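Local coordinates for putative nucleic acid-binding lipoprotein (Klebsiella pneumoniae subsp. pneumoniae MGH 78578, PDB 3F1Z), which is a putative lipoprotein with an OB-fold, of unknown function but possibly binding nucleic acids, at residues A[21-35]-A[46-58]. Residues are numbered along the deposited sequence; the frame is centred on the assembly and turned at random.
Sequences VASMQTYSVAQFLQP and DYLGKWVKVRGVI
Tyr27 and Tyr47 reach toward each other from opposite directions and join through their hydroxyls, Tyr27 OH lying 2.7 Å from Tyr47 OH, at the edge of the Tyr47 ring and in its plane. A face of that same ring receives Phe32, whose CE1 sits over its centre in a T-shaped stack with the planes at 79°. Phe32 gets there because its CG is anti to the backbone N (chi1 173°), which swings the ring off helix 29-38 toward strand 51-65. Val52 CG2 then makes a CH-pi contact with one face of Phe32, 4.2 Å from the ring centroid, while Val52 CG1 packs against Tyr27 CE1. Further along the strand, Val29 CG2 meets Val54 CG1 at 3.6 Å, the two side chains crossing at about a right angle; Met77 touches both.

The backbones of Tyr27 and Val54 pair in parallel: Tyr27 N donates to Lys53 O (2.8 Å) and Arg55 N to Tyr27 O (2.9 Å), both nearly straight. Water molecules extend the pairing, one linking Gln25 O to Lys53 N, the other Val29 N to Arg55 O. The buried Lys53 bends at chi3 (81°), bringing NZ to 2.8 Å from Val21 O; NZ approaches from above the carbonyl plane, opposite Met24 N, which donates to the same oxygen. Ser28 and Gln31 form a capping box that starts the helix directly after the edge strand. Apolar and aromatic contacts thus tie this helix to a long strand of the OB-fold, while the partial negative charge at the C-terminal end of helix 18-22 probably favours the Lys53 ammonium.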
loop_
_atom_site.group_PDB
_atom_site.type_symbol
_atom_site.label_atom_id
_atom_site.label_comp_id
_atom_site.label_asym_id
_atom_site.label_seq_id
_atom_site.Cartn_x
_atom_site.Cartn_y
_atom_site.Cartn_z
ATOM N N VAL A 21 -4.046 -4.574 14.275
ATOM C CA VAL A 21 -4.301 -4.856 12.867
ATOM C C VAL A 21 -5.649 -5.557 12.665
ATOM O O VAL A 21 -6.434 -5.159 11.796
ATOM C CB VAL A 21 -3.169 -5.708 12.267
ATOM C CG1 VAL A 21 -3.655 -6.497 11.059
ATOM C CG2 VAL A 21 -1.935 -4.830 11.966
ATOM N N ALA A 22 -5.921 -6.586 13.467
ATOM C CA ALA A 22 -7.205 -7.288 13.372
ATOM C C ALA A 22 -8.357 -6.329 13.678
ATOM O O ALA A 22 -9.463 -6.490 13.175
ATOM C CB ALA A 22 -7.250 -8.467 14.311
ATOM N N SER A 23 -8.091 -5.325 14.501
ATOM C CA SER A 23 -9.094 -4.328 14.861
ATOM C C SER A 23 -9.433 -3.258 13.792
ATOM O O SER A 23 -10.438 -2.574 13.923
ATOM C CB SER A 23 -8.687 -3.665 16.195
ATOM O OG SER A 23 -8.616 -2.249 16.044
HETATM N N MSE A 24 -8.601 -3.102 12.765
HETATM C CA MSE A 24 -8.814 -2.113 11.699
HETATM C C MSE A 24 -9.815 -2.567 10.615
HETATM O O MSE A 24 -9.904 -3.734 10.293
HETATM C CB MSE A 24 -7.472 -1.813 11.000
HETATM C CG MSE A 24 -6.333 -1.285 11.891
HETATM SE SE MSE A 24 -4.602 -1.315 10.970
HETATM C CE MSE A 24 -4.985 0.067 9.762
ATOM N N GLN A 25 -10.525 -1.615 10.032
ATOM C CA GLN A 25 -11.453 -1.869 8.934
ATOM C C GLN A 25 -10.609 -2.143 7.677
ATOM O O GLN A 25 -9.559 -1.552 7.485
ATOM C CB GLN A 25 -12.383 -0.645 8.710
ATOM C CG GLN A 25 -11.614 0.707 8.286
ATOM C CD GLN A 25 -12.458 2.049 8.306
ATOM O OE1 GLN A 25 -13.334 2.256 7.448
ATOM N NE2 GLN A 25 -12.113 2.980 9.232
ATOM N N THR A 26 -11.046 -3.062 6.835
ATOM C CA THR A 26 -10.369 -3.361 5.589
ATOM C C THR A 26 -10.964 -2.532 4.449
ATOM O O THR A 26 -12.132 -2.577 4.223
ATOM C CB THR A 26 -10.538 -4.811 5.211
ATOM O OG1 THR A 26 -9.918 -5.645 6.209
ATOM C CG2 THR A 26 -9.886 -5.075 3.851
ATOM N N TYR A 27 -10.146 -1.763 3.744
ATOM C CA TYR A 27 -10.611 -0.998 2.600
ATOM C C TYR A 27 -10.415 -1.801 1.340
ATOM O O TYR A 27 -9.491 -2.620 1.243
ATOM C CB TYR A 27 -9.718 0.221 2.367
ATOM C CG TYR A 27 -9.791 1.399 3.326
ATOM C CD1 TYR A 27 -9.127 1.384 4.540
ATOM C CD2 TYR A 27 -10.464 2.566 2.967
ATOM C CE1 TYR A 27 -9.141 2.485 5.385
ATOM C CE2 TYR A 27 -10.486 3.690 3.808
ATOM C CZ TYR A 27 -9.812 3.642 5.004
ATOM O OH TYR A 27 -9.847 4.733 5.841
ATOM N N SER A 28 -11.265 -1.566 0.347
ATOM C CA SER A 28 -10.925 -2.065 -0.965
ATOM C C SER A 28 -10.016 -0.969 -1.581
ATOM O O SER A 28 -9.920 0.169 -1.078
ATOM C CB SER A 28 -12.149 -2.241 -1.805
ATOM O OG SER A 28 -12.675 -0.979 -2.046
ATOM N N VAL A 29 -9.348 -1.278 -2.671
ATOM C CA VAL A 29 -8.524 -0.260 -3.297
ATOM C C VAL A 29 -9.408 0.921 -3.745
ATOM O O VAL A 29 -9.027 2.064 -3.579
ATOM C CB VAL A 29 -7.715 -0.848 -4.448
ATOM C CG1 VAL A 29 -7.064 0.278 -5.342
ATOM C CG2 VAL A 29 -6.703 -1.908 -3.867
ATOM N N ALA A 30 -10.585 0.642 -4.287
ATOM C CA ALA A 30 -11.502 1.709 -4.713
ATOM C C ALA A 30 -11.864 2.574 -3.537
ATOM O O ALA A 30 -11.921 3.793 -3.661
ATOM C CB ALA A 30 -12.780 1.158 -5.346
ATOM N N GLN A 31 -12.137 1.941 -2.401
ATOM C CA GLN A 31 -12.557 2.726 -1.231
ATOM C C GLN A 31 -11.476 3.664 -0.739
ATOM O O GLN A 31 -11.719 4.815 -0.515
ATOM C CB GLN A 31 -13.081 1.846 -0.112
ATOM C CG GLN A 31 -14.422 1.288 -0.454
ATOM C CD GLN A 31 -14.853 0.118 0.457
ATOM O OE1 GLN A 31 -14.024 -0.680 0.952
ATOM N NE2 GLN A 31 -16.146 -0.010 0.627
ATOM N N PHE A 32 -10.274 3.161 -0.585
ATOM C CA PHE A 32 -9.201 3.977 -0.108
ATOM C C PHE A 32 -8.829 5.091 -1.097
ATOM O O PHE A 32 -8.466 6.189 -0.679
ATOM C CB PHE A 32 -7.989 3.118 0.202
ATOM C CG PHE A 32 -6.791 3.918 0.554
ATOM C CD1 PHE A 32 -6.810 4.725 1.657
ATOM C CD2 PHE A 32 -5.669 3.875 -0.216
ATOM C CE1 PHE A 32 -5.747 5.446 2.000
ATOM C CE2 PHE A 32 -4.585 4.626 0.113
ATOM C CZ PHE A 32 -4.623 5.420 1.228
ATOM N N LEU A 33 -8.897 4.815 -2.390
ATOM C CA LEU A 33 -8.549 5.829 -3.386
ATOM C C LEU A 33 -9.653 6.842 -3.678
ATOM O O LEU A 33 -9.389 7.902 -4.247
ATOM C CB LEU A 33 -8.046 5.191 -4.683
ATOM C CG LEU A 33 -6.731 4.402 -4.547
ATOM C CD1 LEU A 33 -6.286 3.982 -5.942
ATOM C CD2 LEU A 33 -5.636 5.138 -3.896
ATOM N N GLN A 34 -10.860 6.577 -3.263
ATOM C CA GLN A 34 -11.961 7.497 -3.576
ATOM C C GLN A 34 -11.697 8.966 -3.186
ATOM O O GLN A 34 -11.857 9.848 -4.000
ATOM C CB GLN A 34 -13.279 6.987 -2.986
ATOM C CG GLN A 34 -14.502 7.874 -3.200
ATOM C CD GLN A 34 -14.804 8.163 -4.689
ATOM O OE1 GLN A 34 -14.467 7.356 -5.585
ATOM N NE2 GLN A 34 -15.454 9.333 -4.958
ATOM N N PRO A 35 -11.262 9.216 -1.954
ATOM C CA PRO A 35 -10.974 10.592 -1.547
ATOM C C PRO A 35 -9.849 11.233 -2.353
ATOM O O PRO A 35 -9.912 12.410 -2.593
ATOM C CB PRO A 35 -10.540 10.454 -0.069
ATOM C CG PRO A 35 -10.984 9.151 0.336
ATOM C CD PRO A 35 -10.985 8.268 -0.861
ATOM N N ASP A 46 -5.650 14.655 5.237
ATOM C CA ASP A 46 -6.514 13.985 6.189
ATOM C C ASP A 46 -5.909 12.674 6.657
ATOM O O ASP A 46 -6.080 12.311 7.802
ATOM C CB ASP A 46 -7.914 13.711 5.604
ATOM C CG ASP A 46 -8.737 14.971 5.402
ATOM O OD1 ASP A 46 -8.411 16.033 5.965
ATOM O OD2 ASP A 46 -9.742 14.910 4.673
ATOM N N TYR A 47 -5.229 11.957 5.769
ATOM C CA TYR A 47 -4.609 10.662 6.087
ATOM C C TYR A 47 -3.157 10.707 6.581
ATOM O O TYR A 47 -2.610 9.658 6.944
ATOM C CB TYR A 47 -4.646 9.737 4.850
ATOM C CG TYR A 47 -5.952 9.002 4.641
ATOM C CD1 TYR A 47 -6.232 7.873 5.361
ATOM C CD2 TYR A 47 -6.894 9.431 3.716
ATOM C CE1 TYR A 47 -7.428 7.199 5.222
ATOM C CE2 TYR A 47 -8.092 8.761 3.556
ATOM C CZ TYR A 47 -8.354 7.620 4.322
ATOM O OH TYR A 47 -9.528 6.892 4.185
ATOM N N LEU A 48 -2.530 11.886 6.570
ATOM C CA LEU A 48 -1.094 12.008 6.891
ATOM C C LEU A 48 -0.697 11.328 8.204
ATOM O O LEU A 48 -1.168 11.679 9.238
ATOM C CB LEU A 48 -0.660 13.484 6.948
ATOM C CG LEU A 48 0.858 13.715 7.094
ATOM C CD1 LEU A 48 1.642 13.031 5.954
ATOM C CD2 LEU A 48 1.253 15.188 7.237
ATOM N N GLY A 49 0.201 10.369 8.148
ATOM C CA GLY A 49 0.602 9.640 9.346
ATOM C C GLY A 49 -0.294 8.453 9.738
ATOM O O GLY A 49 0.048 7.730 10.649
ATOM N N LYS A 50 -1.415 8.237 9.059
ATOM C CA LYS A 50 -2.334 7.188 9.443
ATOM C C LYS A 50 -2.040 5.872 8.743
ATOM O O LYS A 50 -1.418 5.820 7.675
ATOM C CB LYS A 50 -3.761 7.614 9.139
ATOM C CG LYS A 50 -4.120 8.929 9.807
ATOM C CD LYS A 50 -5.635 9.151 9.871
ATOM C CE LYS A 50 -6.003 10.528 10.453
ATOM N NZ LYS A 50 -5.087 10.881 11.567
ATOM N N TRP A 51 -2.511 4.798 9.346
ATOM C CA TRP A 51 -2.294 3.479 8.806
ATOM C C TRP A 51 -3.582 2.995 8.214
ATOM O O TRP A 51 -4.619 3.194 8.793
ATOM C CB TRP A 51 -1.861 2.540 9.927
ATOM C CG TRP A 51 -0.522 2.892 10.525
ATOM C CD1 TRP A 51 -0.293 3.773 11.553
ATOM C CD2 TRP A 51 0.756 2.367 10.150
ATOM N NE1 TRP A 51 1.055 3.818 11.840
ATOM C CE2 TRP A 51 1.720 2.971 10.990
ATOM C CE3 TRP A 51 1.179 1.462 9.181
ATOM C CZ2 TRP A 51 3.088 2.696 10.886
ATOM C CZ3 TRP A 51 2.544 1.185 9.064
ATOM C CH2 TRP A 51 3.483 1.793 9.925
ATOM N N VAL A 52 -3.516 2.360 7.055
ATOM C CA VAL A 52 -4.683 1.802 6.441
ATOM C C VAL A 52 -4.411 0.350 6.074
ATOM O O VAL A 52 -3.277 -0.009 5.803
ATOM C CB VAL A 52 -5.139 2.637 5.232
ATOM C CG1 VAL A 52 -5.599 4.061 5.714
ATOM C CG2 VAL A 52 -4.076 2.690 4.180
ATOM N N LYS A 53 -5.463 -0.468 6.090
ATOM C CA LYS A 53 -5.407 -1.894 5.754
ATOM C C LYS A 53 -6.211 -2.066 4.461
ATOM O O LYS A 53 -7.448 -1.892 4.442
ATOM C CB LYS A 53 -5.971 -2.721 6.924
ATOM C CG LYS A 53 -5.814 -4.203 6.723
ATOM C CD LYS A 53 -6.013 -5.028 7.988
ATOM C CE LYS A 53 -7.435 -5.267 8.329
ATOM N NZ LYS A 53 -7.555 -6.285 9.431
ATOM N N VAL A 54 -5.517 -2.343 3.363
ATOM C CA VAL A 54 -6.148 -2.376 2.018
ATOM C C VAL A 54 -6.035 -3.768 1.421
ATOM O O VAL A 54 -4.971 -4.385 1.456
ATOM C CB VAL A 54 -5.493 -1.349 1.069
ATOM C CG1 VAL A 54 -6.210 -1.299 -0.330
ATOM C CG2 VAL A 54 -5.473 0.031 1.697
ATOM N N ARG A 55 -7.147 -4.255 0.874
ATOM C CA ARG A 55 -7.234 -5.583 0.271
ATOM C C ARG A 55 -7.343 -5.413 -1.233
ATOM O O ARG A 55 -8.006 -4.491 -1.701
ATOM C CB ARG A 55 -8.453 -6.283 0.827
ATOM C CG ARG A 55 -8.765 -7.655 0.277
ATOM C CD ARG A 55 -9.856 -8.239 1.152
ATOM N NE ARG A 55 -10.238 -9.579 0.773
ATOM C CZ ARG A 55 -11.110 -9.815 -0.171
ATOM N NH1 ARG A 55 -11.632 -8.793 -0.779
ATOM N NH2 ARG A 55 -11.447 -11.032 -0.514
ATOM N N GLY A 56 -6.699 -6.295 -1.992
ATOM C CA GLY A 56 -6.648 -6.161 -3.464
ATOM C C GLY A 56 -5.865 -7.279 -4.131
ATOM O O GLY A 56 -5.432 -8.206 -3.485
ATOM N N VAL A 57 -5.714 -7.196 -5.442
ATOM C CA VAL A 57 -4.991 -8.193 -6.185
ATOM C C VAL A 57 -3.653 -7.600 -6.565
ATOM O O VAL A 57 -3.584 -6.524 -7.155
ATOM C CB VAL A 57 -5.732 -8.661 -7.472
ATOM C CG1 VAL A 57 -4.867 -9.641 -8.220
ATOM C CG2 VAL A 57 -7.050 -9.323 -7.146
ATOM N N ILE A 58 -2.594 -8.329 -6.226
ATOM C CA ILE A 58 -1.260 -7.919 -6.515
ATOM C C ILE A 58 -1.050 -8.144 -8.006
ATOM O O ILE A 58 -1.310 -9.234 -8.507
ATOM C CB ILE A 58 -0.243 -8.721 -5.699
ATOM C CG1 ILE A 58 -0.480 -8.485 -4.202
ATOM C CG2 ILE A 58 1.205 -8.324 -6.084
ATOM C CD1 ILE A 58 -0.483 -6.994 -3.773
HETATM O O HOH W 1 -7.892 0.370 7.570
HETATM O O HOH W 2 -9.793 -4.232 -3.623
#